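Local structure of probable zinc protease PqqL (Escherichia coli, 6OFS) at residues 2-7 / 394-399; 21-26 / 202-207; 738-743 / 792-797. The protein is probably a periplasmic zinc-dependent endopeptidase of the M16 family, cutting peptide bonds with one zinc ion per subunit. One frame throughout, in Å; residues are numbered along the deposited sequence.

Contact 1: residues 2-7 / 394-399; sequences ALPQDE and PFLSPE
A chi1 of -168° sets the D6 carboxylate beside its own carbonyl carbon and against S397, and L396, whose CG stands anti to the carbonyl carbon, swings a methyl back to L3 and P4 although its CB starts off away from them. One backbone hydrogen bond joins the two extended pieces: D6 N donates to F395 O at 2.8 Å, with 159° at the hydrogen. The same carbonyl also receives a CA-H...O contact from Q5 CA, so two neighbouring residues of the N-terminal segment close on one oxygen. Apolar contacts lie to one end. L396 CD2 lies by P4 O, at 3.3 Å, and by L3 CB, at 3.8 Å, with the P4 ring carbon CD farther off at 4.2 Å, while L3 CB also rests against P394 CG at 4.0 Å. At the other end D6 OD2 approaches S397 CB at 3.3 Å, a packing contact; the polar partner of this oxygen is the hydroxyl of Y23, and OD1 accepts from the backbone N of K8. S397 is the N-cap of helix 398-409, its OG taken by the backbone N of E400. The segment before the first strand, 10-13, thus crosses the loop that joins helices 378-391 and 398-409, their directions 59° apart. The buried carboxylate, hydrogen-bonded on both oxygens and lying near the start of a helix, would probably be favoured in its charged form.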
ATOM      1  N   ALA A   2      -8.847  -9.742  -9.607  1.00 91.61           N
ATOM      2  CA  ALA A   2     -10.265  -9.544  -9.277  1.00 89.87           C
ATOM      3  C   ALA A   2     -10.427  -8.945  -7.878  1.00 90.08           C
ATOM      4  O   ALA A   2      -9.570  -9.161  -7.007  1.00 89.75           O
ATOM      5  CB  ALA A   2     -11.030 -10.860  -9.384  1.00 90.56           C
ATOM      6  N   LEU A   3     -11.520  -8.188  -7.671  1.00 82.90           N
ATOM      7  CA  LEU A   3     -11.791  -7.526  -6.397  1.00 80.92           C
ATOM      8  C   LEU A   3     -12.815  -8.271  -5.525  1.00 81.81           C
ATOM      9  O   LEU A   3     -13.752  -8.875  -6.058  1.00 80.28           O
ATOM     10  CB  LEU A   3     -12.196  -6.052  -6.595  1.00 80.70           C
ATOM     11  CG  LEU A   3     -11.171  -5.103  -7.235  1.00 85.02           C
ATOM     12  CD1 LEU A   3     -11.713  -3.697  -7.294  1.00 85.01           C
ATOM     13  CD2 LEU A   3      -9.835  -5.104  -6.489  1.00 87.28           C
ATOM     14  N   PRO A   4     -12.655  -8.237  -4.175  1.00 77.10           N
ATOM     15  CA  PRO A   4     -13.591  -8.977  -3.310  1.00 76.57           C
ATOM     16  C   PRO A   4     -14.842  -8.212  -2.881  1.00 78.32           C
ATOM     17  O   PRO A   4     -14.758  -7.109  -2.321  1.00 77.88           O
ATOM     18  CB  PRO A   4     -12.727  -9.376  -2.105  1.00 78.39           C
ATOM     19  CG  PRO A   4     -11.585  -8.372  -2.083  1.00 82.49           C
ATOM     20  CD  PRO A   4     -11.579  -7.600  -3.380  1.00 77.97           C
ATOM     21  N   GLN A   5     -16.007  -8.839  -3.102  1.00 72.55           N
ATOM     22  CA  GLN A   5     -17.305  -8.297  -2.730  1.00 71.63           C
ATOM     23  C   GLN A   5     -17.412  -8.315  -1.203  1.00 73.99           C
ATOM     24  O   GLN A   5     -16.925  -9.256  -0.574  1.00 74.06           O
ATOM     25  CB  GLN A   5     -18.416  -9.159  -3.359  1.00 73.33           C
ATOM     26  CG  GLN A   5     -19.829  -8.593  -3.219  1.00 88.67           C
ATOM     27  CD  GLN A   5     -20.900  -9.612  -3.531  1.00109.73           C
ATOM     28  OE1 GLN A   5     -21.498  -9.600  -4.610  1.00107.32           O
ATOM     29  NE2 GLN A   5     -21.178 -10.513  -2.593  1.00 99.09           N
ATOM     30  N   ASP A   6     -18.041  -7.277  -0.620  1.00 69.14           N
ATOM     31  CA  ASP A   6     -18.289  -7.116   0.817  1.00 68.73           C
ATOM     32  C   ASP A   6     -18.959  -8.383   1.416  1.00 73.80           C
ATOM     33  O   ASP A   6     -19.959  -8.877   0.880  1.00 74.14           O
ATOM     34  CB  ASP A   6     -19.164  -5.864   1.045  1.00 70.06           C
ATOM     35  CG  ASP A   6     -19.310  -5.354   2.471  1.00 76.93           C
ATOM     36  OD1 ASP A   6     -19.208  -6.169   3.413  1.00 79.29           O
ATOM     37  OD2 ASP A   6     -19.541  -4.142   2.644  1.00 78.38           O
ATOM     38  N   GLU A   7     -18.377  -8.906   2.513  1.00 70.17           N
ATOM     39  CA  GLU A   7     -18.835 -10.102   3.231  1.00 70.32           C
ATOM     40  C   GLU A   7     -20.265  -9.956   3.745  1.00 72.26           C
ATOM     41  O   GLU A   7     -21.025 -10.934   3.715  1.00 73.40           O
ATOM     42  CB  GLU A   7     -17.887 -10.430   4.397  1.00 72.30           C
ATOM     43  CG  GLU A   7     -16.542 -10.987   3.950  1.00 88.80           C
ATOM     44  CD  GLU A   7     -15.390 -10.921   4.939  1.00121.50           C
ATOM     45  OE1 GLU A   7     -15.438 -10.089   5.874  1.00123.05           O
ATOM     46  OE2 GLU A   7     -14.422 -11.697   4.762  1.00119.10           O
ATOM     47  N   PRO A 394     -17.742  -5.133  -8.493  1.00 53.66           N
ATOM     48  CA  PRO A 394     -17.781  -5.575  -7.091  1.00 54.23           C
ATOM     49  C   PRO A 394     -18.064  -4.465  -6.093  1.00 59.07           C
ATOM     50  O   PRO A 394     -17.502  -3.377  -6.207  1.00 58.50           O
ATOM     51  CB  PRO A 394     -16.382  -6.170  -6.859  1.00 56.24           C
ATOM     52  CG  PRO A 394     -15.849  -6.471  -8.206  1.00 60.58           C
ATOM     53  CD  PRO A 394     -16.440  -5.446  -9.118  1.00 55.92           C
ATOM     54  N   PHE A 395     -18.949  -4.735  -5.124  1.00 57.49           N
ATOM     55  CA  PHE A 395     -19.250  -3.761  -4.080  1.00 57.93           C
ATOM     56  C   PHE A 395     -18.269  -3.999  -2.937  1.00 63.64           C
ATOM     57  O   PHE A 395     -18.308  -5.053  -2.306  1.00 63.88           O
ATOM     58  CB  PHE A 395     -20.717  -3.826  -3.620  1.00 59.86           C
ATOM     59  CG  PHE A 395     -21.040  -2.832  -2.527  1.00 61.83           C
ATOM     60  CD1 PHE A 395     -21.178  -1.474  -2.814  1.00 64.45           C
ATOM     61  CD2 PHE A 395     -21.199  -3.251  -1.208  1.00 64.49           C
ATOM     62  CE1 PHE A 395     -21.464  -0.550  -1.801  1.00 65.49           C
ATOM     63  CE2 PHE A 395     -21.505  -2.329  -0.198  1.00 67.80           C
ATOM     64  CZ  PHE A 395     -21.625  -0.982  -0.501  1.00 65.66           C
ATOM     65  N   LEU A 396     -17.353  -3.047  -2.726  1.00 61.25           N
ATOM     66  CA  LEU A 396     -16.308  -3.136  -1.714  1.00 61.71           C
ATOM     67  C   LEU A 396     -16.712  -2.464  -0.420  1.00 66.98           C
ATOM     68  O   LEU A 396     -17.307  -1.374  -0.439  1.00 65.95           O
ATOM     69  CB  LEU A 396     -14.965  -2.551  -2.211  1.00 61.56           C
ATOM     70  CG  LEU A 396     -14.539  -2.850  -3.650  1.00 65.84           C
ATOM     71  CD1 LEU A 396     -13.453  -1.893  -4.100  1.00 66.55           C
ATOM     72  CD2 LEU A 396     -14.104  -4.272  -3.821  1.00 66.83           C
ATOM     73  N   SER A 397     -16.352  -3.121   0.708  1.00 64.42           N
ATOM     74  CA  SER A 397     -16.603  -2.675   2.079  1.00 64.45           C
ATOM     75  C   SER A 397     -15.715  -1.490   2.421  1.00 67.46           C
ATOM     76  O   SER A 397     -14.623  -1.401   1.855  1.00 67.04           O
ATOM     77  CB  SER A 397     -16.297  -3.808   3.060  1.00 68.98           C
ATOM     78  OG  SER A 397     -14.905  -4.031   3.214  1.00 77.88           O
ATOM     79  N   PRO A 398     -16.087  -0.623   3.394  1.00 64.44           N
ATOM     80  CA  PRO A 398     -15.180   0.476   3.785  1.00 64.92           C
ATOM     81  C   PRO A 398     -13.750   0.025   4.118  1.00 70.62           C
ATOM     82  O   PRO A 398     -12.791   0.733   3.778  1.00 70.09           O
ATOM     83  CB  PRO A 398     -15.887   1.092   4.998  1.00 66.67           C
ATOM     84  CG  PRO A 398     -17.321   0.805   4.762  1.00 70.68           C
ATOM     85  CD  PRO A 398     -17.335  -0.575   4.179  1.00 66.08           C
ATOM     86  N   GLU A 399     -13.612  -1.169   4.753  1.00 68.84           N
ATOM     87  CA  GLU A 399     -12.331  -1.785   5.132  1.00 68.95           C
ATOM     88  C   GLU A 399     -11.517  -2.217   3.925  1.00 71.99           C
ATOM     89  O   GLU A 399     -10.330  -1.890   3.845  1.00 72.23           O
ATOM     90  CB  GLU A 399     -12.527  -2.958   6.105  1.00 70.51           C
ATOM     91  CG  GLU A 399     -11.959  -2.692   7.491  1.00 82.79           C
ATOM     92  CD  GLU A 399     -10.455  -2.493   7.592  1.00108.87           C
ATOM     93  OE1 GLU A 399      -9.701  -3.307   7.010  1.00107.93           O
ATOM     94  OE2 GLU A 399     -10.029  -1.530   8.271  1.00101.64           O
TER

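Contact 2: residues 21-26 / 202-207; sequences MIYPHA and IVVGDI
M21 to Y23 and I202 to V204 run side by side as neighbouring parallel strands in the six-stranded mixed sheet of the N-terminal M16 domain, their directions only 1° apart. The backbone bonds alternate across the seam: V203 N to M21 O at 2.9 Å, Y23 N to V203 O at 3.0 Å, and G205 N to Y23 O at 3.1 Å. A weak fourth runs from H25 N to G205 O. CA-H...O contacts fill in between them, among them V204 CA to Y23 O at 3.3 Å.

Apolar contacts sort by face. I22 and V203 share the side covered by helix 209-220, with I22 CG1 4.3 Å from V203 CB. M21, Y23, I202 and V204 share the other, where helix 378-391 packs on M21 and V204. There a chi1 of -165° points V204 CG1 away from its own N, and the methyl comes to 4.0 Å from Y23 CB. The Y23 ring then leads away from the seam, and its OH, besides its bond to D6, has R376 as a further partner.

The other polar ends also find partners beyond the two strands. H25 NE2 makes a weak bond to Q373 O, and D206, the centre of an inverse gamma turn, accepts the backbone N of D30 on OD2. Putting an alanine at D206 would remove that acceptor and is likely to leave the D30 N-H without its mate and open a gap beside A26. There D206 OD1 lies 3.5 Å from A26 CB.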
ATOM      1  N   MET A  21     -30.075  -8.502  -3.894  1.00 55.54           N
ATOM      2  CA  MET A  21     -28.975  -7.972  -3.117  1.00 56.97           C
ATOM      3  C   MET A  21     -29.528  -7.627  -1.749  1.00 61.77           C
ATOM      4  O   MET A  21     -30.512  -6.897  -1.644  1.00 61.41           O
ATOM      5  CB  MET A  21     -28.383  -6.720  -3.785  1.00 59.57           C
ATOM      6  CG  MET A  21     -27.734  -6.990  -5.105  1.00 63.85           C
ATOM      7  SD  MET A  21     -27.103  -5.466  -5.806  1.00 68.98           S
ATOM      8  CE  MET A  21     -25.462  -5.439  -5.126  1.00 65.16           C
ATOM      9  N   ILE A  22     -28.938  -8.205  -0.707  1.00 59.01           N
ATOM     10  CA  ILE A  22     -29.336  -7.954   0.673  1.00 58.51           C
ATOM     11  C   ILE A  22     -28.120  -7.424   1.403  1.00 61.12           C
ATOM     12  O   ILE A  22     -27.059  -8.054   1.379  1.00 61.17           O
ATOM     13  CB  ILE A  22     -29.940  -9.211   1.362  1.00 61.85           C
ATOM     14  CG1 ILE A  22     -31.209  -9.707   0.626  1.00 62.70           C
ATOM     15  CG2 ILE A  22     -30.215  -8.953   2.859  1.00 61.64           C
ATOM     16  CD1 ILE A  22     -31.391 -11.230   0.611  1.00 70.62           C
ATOM     17  N   TYR A  23     -28.272  -6.263   2.033  1.00 56.49           N
ATOM     18  CA  TYR A  23     -27.226  -5.649   2.823  1.00 55.85           C
ATOM     19  C   TYR A  23     -27.825  -5.209   4.154  1.00 61.29           C
ATOM     20  O   TYR A  23     -28.806  -4.455   4.166  1.00 61.77           O
ATOM     21  CB  TYR A  23     -26.578  -4.468   2.077  1.00 56.31           C
ATOM     22  CG  TYR A  23     -25.215  -4.076   2.615  1.00 57.45           C
ATOM     23  CD1 TYR A  23     -24.054  -4.676   2.134  1.00 58.96           C
ATOM     24  CD2 TYR A  23     -25.087  -3.108   3.609  1.00 57.90           C
ATOM     25  CE1 TYR A  23     -22.800  -4.324   2.629  1.00 59.66           C
ATOM     26  CE2 TYR A  23     -23.839  -2.751   4.116  1.00 58.46           C
ATOM     27  CZ  TYR A  23     -22.695  -3.359   3.620  1.00 66.89           C
ATOM     28  OH  TYR A  23     -21.459  -2.991   4.105  1.00 68.21           O
ATOM     29  N   PRO A  24     -27.281  -5.672   5.290  1.00 58.42           N
ATOM     30  CA  PRO A  24     -27.829  -5.230   6.579  1.00 58.95           C
ATOM     31  C   PRO A  24     -27.275  -3.864   6.981  1.00 63.95           C
ATOM     32  O   PRO A  24     -26.121  -3.549   6.667  1.00 64.23           O
ATOM     33  CB  PRO A  24     -27.402  -6.337   7.536  1.00 61.01           C
ATOM     34  CG  PRO A  24     -26.146  -6.896   6.940  1.00 65.16           C
ATOM     35  CD  PRO A  24     -26.123  -6.571   5.470  1.00 60.39           C
ATOM     36  N   HIS A  25     -28.104  -3.032   7.632  1.00 60.85           N
ATOM     37  CA  HIS A  25     -27.709  -1.699   8.082  1.00 61.06           C
ATOM     38  C   HIS A  25     -28.631  -1.184   9.158  1.00 69.55           C
ATOM     39  O   HIS A  25     -29.827  -1.417   9.085  1.00 69.74           O
ATOM     40  CB  HIS A  25     -27.651  -0.700   6.922  1.00 61.18           C
ATOM     41  CG  HIS A  25     -26.776   0.468   7.235  1.00 63.80           C
ATOM     42  ND1 HIS A  25     -27.298   1.742   7.368  1.00 65.36           N
ATOM     43  CD2 HIS A  25     -25.451   0.503   7.508  1.00 64.41           C
ATOM     44  CE1 HIS A  25     -26.267   2.513   7.672  1.00 64.18           C
ATOM     45  NE2 HIS A  25     -25.140   1.806   7.781  1.00 64.16           N
ATOM     46  N   ALA A  26     -28.101  -0.469  10.155  1.00 69.73           N
ATOM     47  CA  ALA A  26     -28.972   0.010  11.225  1.00 71.76           C
ATOM     48  C   ALA A  26     -28.756   1.472  11.644  1.00 81.11           C
ATOM     49  O   ALA A  26     -29.095   1.798  12.787  1.00 81.66           O
ATOM     50  CB  ALA A  26     -28.869  -0.913  12.433  1.00 72.48           C
ATOM     51  N   ILE A 202     -33.366  -4.982  -4.506  1.00 49.00           N
ATOM     52  CA  ILE A 202     -32.393  -4.510  -3.525  1.00 48.69           C
ATOM     53  C   ILE A 202     -33.100  -4.272  -2.194  1.00 54.03           C
ATOM     54  O   ILE A 202     -34.162  -3.638  -2.153  1.00 53.54           O
ATOM     55  CB  ILE A 202     -31.684  -3.229  -4.059  1.00 51.10           C
ATOM     56  CG1 ILE A 202     -30.926  -3.518  -5.370  1.00 50.79           C
ATOM     57  CG2 ILE A 202     -30.769  -2.604  -3.009  1.00 51.43           C
ATOM     58  CD1 ILE A 202     -30.712  -2.347  -6.260  1.00 57.91           C
ATOM     59  N   VAL A 203     -32.499  -4.799  -1.112  1.00 51.14           N
ATOM     60  CA  VAL A 203     -32.986  -4.718   0.266  1.00 51.25           C
ATOM     61  C   VAL A 203     -31.814  -4.236   1.136  1.00 56.38           C
ATOM     62  O   VAL A 203     -30.848  -4.983   1.327  1.00 56.65           O
ATOM     63  CB  VAL A 203     -33.574  -6.074   0.783  1.00 54.69           C
ATOM     64  CG1 VAL A 203     -34.296  -5.897   2.121  1.00 54.90           C
ATOM     65  CG2 VAL A 203     -34.504  -6.720  -0.237  1.00 54.18           C
ATOM     66  N   VAL A 204     -31.880  -2.986   1.636  1.00 52.52           N
ATOM     67  CA  VAL A 204     -30.808  -2.421   2.470  1.00 52.13           C
ATOM     68  C   VAL A 204     -31.422  -1.889   3.753  1.00 58.80           C
ATOM     69  O   VAL A 204     -32.268  -0.998   3.691  1.00 58.52           O
ATOM     70  CB  VAL A 204     -29.955  -1.326   1.743  1.00 55.09           C
ATOM     71  CG1 VAL A 204     -28.659  -1.045   2.487  1.00 54.54           C
ATOM     72  CG2 VAL A 204     -29.647  -1.700   0.300  1.00 54.48           C
ATOM     73  N   GLY A 205     -30.999  -2.428   4.898  1.00 57.96           N
ATOM     74  CA  GLY A 205     -31.509  -1.971   6.190  1.00 59.16           C
ATOM     75  C   GLY A 205     -31.628  -2.990   7.309  1.00 65.98           C
ATOM     76  O   GLY A 205     -31.125  -4.114   7.210  1.00 64.45           O
ATOM     77  N   ASP A 206     -32.278  -2.554   8.410  1.00 66.35           N
ATOM     78  CA  ASP A 206     -32.492  -3.299   9.649  1.00 68.10           C
ATOM     79  C   ASP A 206     -33.403  -4.497   9.422  1.00 74.97           C
ATOM     80  O   ASP A 206     -34.622  -4.406   9.551  1.00 74.88           O
ATOM     81  CB  ASP A 206     -33.016  -2.365  10.756  1.00 70.64           C
ATOM     82  CG  ASP A 206     -32.353  -2.542  12.110  1.00 82.96           C
ATOM     83  OD1 ASP A 206     -31.413  -3.369  12.214  1.00 83.96           O
ATOM     84  OD2 ASP A 206     -32.768  -1.850  13.067  1.00 88.63           O
ATOM     85  N   ILE A 207     -32.786  -5.611   9.011  1.00 73.55           N
ATOM     86  CA  ILE A 207     -33.419  -6.888   8.675  1.00 74.33           C
ATOM     87  C   ILE A 207     -32.323  -7.958   8.603  1.00 77.45           C
ATOM     88  O   ILE A 207     -31.202  -7.670   8.171  1.00 76.86           O
ATOM     89  CB  ILE A 207     -34.262  -6.768   7.356  1.00 77.85           C
ATOM     90  CG1 ILE A 207     -35.258  -7.925   7.210  1.00 79.17           C
ATOM     91  CG2 ILE A 207     -33.393  -6.589   6.091  1.00 78.47           C
ATOM     92  CD1 ILE A 207     -36.497  -7.568   6.402  1.00 89.78           C
TER

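Contact 3: residues 738-743 / 792-797; sequences WKRYDS and DISHLL
W738 to D742 pairs antiparallel with D792 to L796, the strand directions 160° apart, through two hydrogen-bonded pairs: K739 with H795 and Y741 with I793, the latter joined by Y741 N to I793 O and I793 N to Y741 O, both 2.8 Å. On the face carrying W738, R740 and D742, the indole lies alongside L796. CD1 of L796 stands over the five-membered ring, 3.8 Å from the centroid and 18° off the normal, a CH-pi contact. At the edge of the same ring, S794 OG comes to 3.8 Å from W738 CD1. R641 adds a cation-pi contact to the indole.

These strands are the middle and next-to-edge members of a five-stranded mixed sheet in the C-terminal M16 domain, with strand 896-904 flanking the first and strand 779-787 the second. At the end where D742 faces D792 a charge network forms. A bend at chi3 brings R740 NE to D792 OD2 in a long salt bridge of 3.7 Å, the guanidinium and carboxylate planes 69° apart, and R740 NH2 makes a salt bridge with D742 OD1 whose hydrogen bond is weak. The two carboxylates approach each other, but R716 also pairs with D792, which probably eases their repulsion, while N896 takes R740 NH1.

On the opposite face, the edge of the Y741 ring meets H795, with CE1 4.1 Å from H795 CB. The imidazole continues toward helices 749-771 and 806-823 and bonds through NE2 to S782 OG. Beyond the paired residues, S743 OG touches I793 CD1 at 3.4 Å.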
ATOM      1  N   TRP A 738      36.816 -27.220   6.799  1.00 48.47           N
ATOM      2  CA  TRP A 738      36.261 -26.737   8.060  1.00 48.36           C
ATOM      3  C   TRP A 738      36.588 -27.736   9.133  1.00 51.50           C
ATOM      4  O   TRP A 738      36.371 -28.932   8.964  1.00 50.67           O
ATOM      5  CB  TRP A 738      34.739 -26.593   7.995  1.00 47.00           C
ATOM      6  CG  TRP A 738      34.242 -25.334   7.357  1.00 48.15           C
ATOM      7  CD1 TRP A 738      33.921 -24.167   7.990  1.00 51.06           C
ATOM      8  CD2 TRP A 738      33.834 -25.181   5.996  1.00 48.05           C
ATOM      9  NE1 TRP A 738      33.370 -23.280   7.095  1.00 50.47           N
ATOM     10  CE2 TRP A 738      33.305 -23.877   5.860  1.00 52.18           C
ATOM     11  CE3 TRP A 738      33.840 -26.030   4.875  1.00 49.56           C
ATOM     12  CZ2 TRP A 738      32.850 -23.378   4.629  1.00 51.63           C
ATOM     13  CZ3 TRP A 738      33.370 -25.541   3.661  1.00 51.32           C
ATOM     14  CH2 TRP A 738      32.890 -24.229   3.545  1.00 51.92           C
ATOM     15  N   LYS A 739      37.114 -27.240  10.234  1.00 48.17           N
ATOM     16  CA  LYS A 739      37.450 -28.023  11.408  1.00 46.93           C
ATOM     17  C   LYS A 739      36.592 -27.434  12.507  1.00 50.92           C
ATOM     18  O   LYS A 739      36.549 -26.211  12.652  1.00 51.01           O
ATOM     19  CB  LYS A 739      38.950 -27.921  11.710  1.00 47.24           C
ATOM     20  CG  LYS A 739      39.753 -28.927  10.912  1.00 50.58           C
ATOM     21  CD  LYS A 739      41.255 -28.842  11.185  1.00 65.24           C
ATOM     22  CE  LYS A 739      42.074 -29.808  10.351  1.00 78.00           C
ATOM     23  NZ  LYS A 739      41.797 -31.237  10.680  1.00 86.33           N
ATOM     24  N   ARG A 740      35.819 -28.286  13.195  1.00 46.98           N
ATOM     25  CA  ARG A 740      34.908 -27.882  14.267  1.00 46.35           C
ATOM     26  C   ARG A 740      35.423 -28.371  15.599  1.00 50.71           C
ATOM     27  O   ARG A 740      35.816 -29.532  15.732  1.00 49.15           O
ATOM     28  CB  ARG A 740      33.487 -28.380  14.010  1.00 45.79           C
ATOM     29  CG  ARG A 740      32.449 -27.276  14.123  1.00 58.83           C
ATOM     30  CD  ARG A 740      31.049 -27.828  14.140  1.00 71.56           C
ATOM     31  NE  ARG A 740      30.726 -28.385  15.453  1.00 84.41           N
ATOM     32  CZ  ARG A 740      30.456 -29.664  15.686  1.00 96.51           C
ATOM     33  NH1 ARG A 740      30.431 -30.539  14.686  1.00 77.47           N
ATOM     34  NH2 ARG A 740      30.184 -30.076  16.916  1.00 88.31           N
ATOM     35  N   TYR A 741      35.450 -27.464  16.571  1.00 49.15           N
ATOM     36  CA  TYR A 741      35.967 -27.707  17.911  1.00 50.40           C
ATOM     37  C   TYR A 741      34.886 -27.373  18.936  1.00 59.65           C
ATOM     38  O   TYR A 741      34.268 -26.321  18.825  1.00 59.55           O
ATOM     39  CB  TYR A 741      37.205 -26.811  18.143  1.00 51.06           C
ATOM     40  CG  TYR A 741      38.320 -27.007  17.133  1.00 51.76           C
ATOM     41  CD1 TYR A 741      38.393 -26.224  15.978  1.00 53.75           C
ATOM     42  CD2 TYR A 741      39.316 -27.959  17.340  1.00 51.90           C
ATOM     43  CE1 TYR A 741      39.423 -26.399  15.048  1.00 53.85           C
ATOM     44  CE2 TYR A 741      40.343 -28.146  16.416  1.00 52.93           C
ATOM     45  CZ  TYR A 741      40.390 -27.370  15.268  1.00 59.80           C
ATOM     46  OH  TYR A 741      41.422 -27.550  14.380  1.00 60.18           O
ATOM     47  N   ASP A 742      34.632 -28.262  19.914  1.00 59.88           N
ATOM     48  CA  ASP A 742      33.650 -27.971  20.965  1.00 61.43           C
ATOM     49  C   ASP A 742      34.320 -27.137  22.055  1.00 66.90           C
ATOM     50  O   ASP A 742      35.513 -27.317  22.314  1.00 67.53           O
ATOM     51  CB  ASP A 742      33.030 -29.252  21.562  1.00 64.07           C
ATOM     52  CG  ASP A 742      31.790 -29.797  20.847  1.00 81.43           C
ATOM     53  OD1 ASP A 742      31.141 -29.027  20.096  1.00 82.78           O
ATOM     54  OD2 ASP A 742      31.452 -30.989  21.063  1.00 89.04           O
ATOM     55  N   SER A 743      33.578 -26.194  22.648  1.00 63.72           N
ATOM     56  CA  SER A 743      34.091 -25.348  23.725  1.00 64.20           C
ATOM     57  C   SER A 743      33.518 -25.894  25.018  1.00 69.82           C
ATOM     58  O   SER A 743      32.300 -25.834  25.231  1.00 68.45           O
ATOM     59  CB  SER A 743      33.674 -23.890  23.533  1.00 67.27           C
ATOM     60  OG  SER A 743      33.873 -23.437  22.204  1.00 76.08           O
ATOM     61  N   ASP A 792      30.776 -23.885  20.253  1.00 56.22           N
ATOM     62  CA  ASP A 792      31.801 -24.418  19.362  1.00 55.16           C
ATOM     63  C   ASP A 792      32.566 -23.335  18.604  1.00 57.26           C
ATOM     64  O   ASP A 792      32.072 -22.217  18.450  1.00 56.76           O
ATOM     65  CB  ASP A 792      31.240 -25.485  18.400  1.00 56.55           C
ATOM     66  CG  ASP A 792      30.043 -25.082  17.562  1.00 66.57           C
ATOM     67  OD1 ASP A 792      30.104 -24.022  16.899  1.00 67.30           O
ATOM     68  OD2 ASP A 792      29.066 -25.847  17.534  1.00 75.36           O
ATOM     69  N   ILE A 793      33.778 -23.682  18.152  1.00 52.80           N
ATOM     70  CA  ILE A 793      34.670 -22.854  17.353  1.00 53.19           C
ATOM     71  C   ILE A 793      34.824 -23.557  15.993  1.00 58.12           C
ATOM     72  O   ILE A 793      34.856 -24.784  15.915  1.00 56.98           O
ATOM     73  CB  ILE A 793      36.047 -22.647  18.057  1.00 56.84           C
ATOM     74  CG1 ILE A 793      35.893 -22.011  19.454  1.00 57.73           C
ATOM     75  CG2 ILE A 793      37.022 -21.826  17.200  1.00 57.31           C
ATOM     76  CD1 ILE A 793      36.720 -22.662  20.520  1.00 62.67           C
ATOM     77  N   SER A 794      34.912 -22.774  14.927  1.00 56.33           N
ATOM     78  CA  SER A 794      35.100 -23.307  13.588  1.00 56.32           C
ATOM     79  C   SER A 794      36.326 -22.674  12.953  1.00 58.97           C
ATOM     80  O   SER A 794      36.604 -21.486  13.154  1.00 58.66           O
ATOM     81  CB  SER A 794      33.864 -23.076  12.725  1.00 60.66           C
ATOM     82  OG  SER A 794      33.704 -24.124  11.784  1.00 71.43           O
ATOM     83  N   HIS A 795      37.087 -23.486  12.229  1.00 53.77           N
ATOM     84  CA  HIS A 795      38.262 -22.998  11.557  1.00 53.06           C
ATOM     85  C   HIS A 795      38.151 -23.340  10.116  1.00 53.74           C
ATOM     86  O   HIS A 795      38.186 -24.514   9.744  1.00 53.10           O
ATOM     87  CB  HIS A 795      39.559 -23.555  12.157  1.00 54.89           C
ATOM     88  CG  HIS A 795      40.770 -23.077  11.417  1.00 59.41           C
ATOM     89  ND1 HIS A 795      41.355 -23.844  10.422  1.00 61.57           N
ATOM     90  CD2 HIS A 795      41.409 -21.883  11.482  1.00 61.67           C
ATOM     91  CE1 HIS A 795      42.350 -23.112   9.944  1.00 61.32           C
ATOM     92  NE2 HIS A 795      42.422 -21.925  10.552  1.00 61.76           N
ATOM     93  N   LEU A 796      38.017 -22.309   9.290  1.00 48.50           N
ATOM     94  CA  LEU A 796      37.964 -22.511   7.860  1.00 46.13           C
ATOM     95  C   LEU A 796      39.325 -22.226   7.258  1.00 48.31           C
ATOM     96  O   LEU A 796      39.939 -21.203   7.552  1.00 46.66           O
ATOM     97  CB  LEU A 796      36.846 -21.675   7.193  1.00 45.32           C
ATOM     98  CG  LEU A 796      36.839 -21.598   5.643  1.00 48.80           C
ATOM     99  CD1 LEU A 796      36.681 -22.986   4.992  1.00 48.10           C
ATOM    100  CD2 LEU A 796      35.758 -20.665   5.159  1.00 50.24           C
ATOM    101  N   LEU A 797      39.793 -23.170   6.440  1.00 47.12           N
ATOM    102  CA  LEU A 797      41.014 -23.087   5.645  1.00 48.57           C
ATOM    103  C   LEU A 797      40.562 -23.124   4.175  1.00 52.35           C
ATOM    104  O   LEU A 797      40.004 -24.131   3.714  1.00 53.54           O
ATOM    105  CB  LEU A 797      41.975 -24.251   5.973  1.00 49.45           C
ATOM    106  CG  LEU A 797      43.062 -24.574   4.918  1.00 56.03           C
ATOM    107  CD1 LEU A 797      44.249 -23.602   4.990  1.00 56.68           C
ATOM    108  CD2 LEU A 797      43.522 -26.010   5.038  1.00 60.25           C
TER

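In the fold
Contact 2 is the most buried of the three, inside a sheet with helices over both faces; contacts 1 and 3 are only partly buried. Contacts 1 and 2 adjoin, their centres about 16 Å apart: Y23 OH meets D6 OD2 in a probable hydrogen bond, and the Y23 ring packs on F395. Contact 2 is also nested along the chain within the loop that contact 1 closes. Contact 3 belongs to another sheet, its centre about 70 Å from that of contact 2, across the middle of the chain. Regular backbone pairing carries contacts 2 and 3, parallel in one and antiparallel in the other, whereas contact 1 has a single backbone bond. A salt-bridge network distinguishes contact 3.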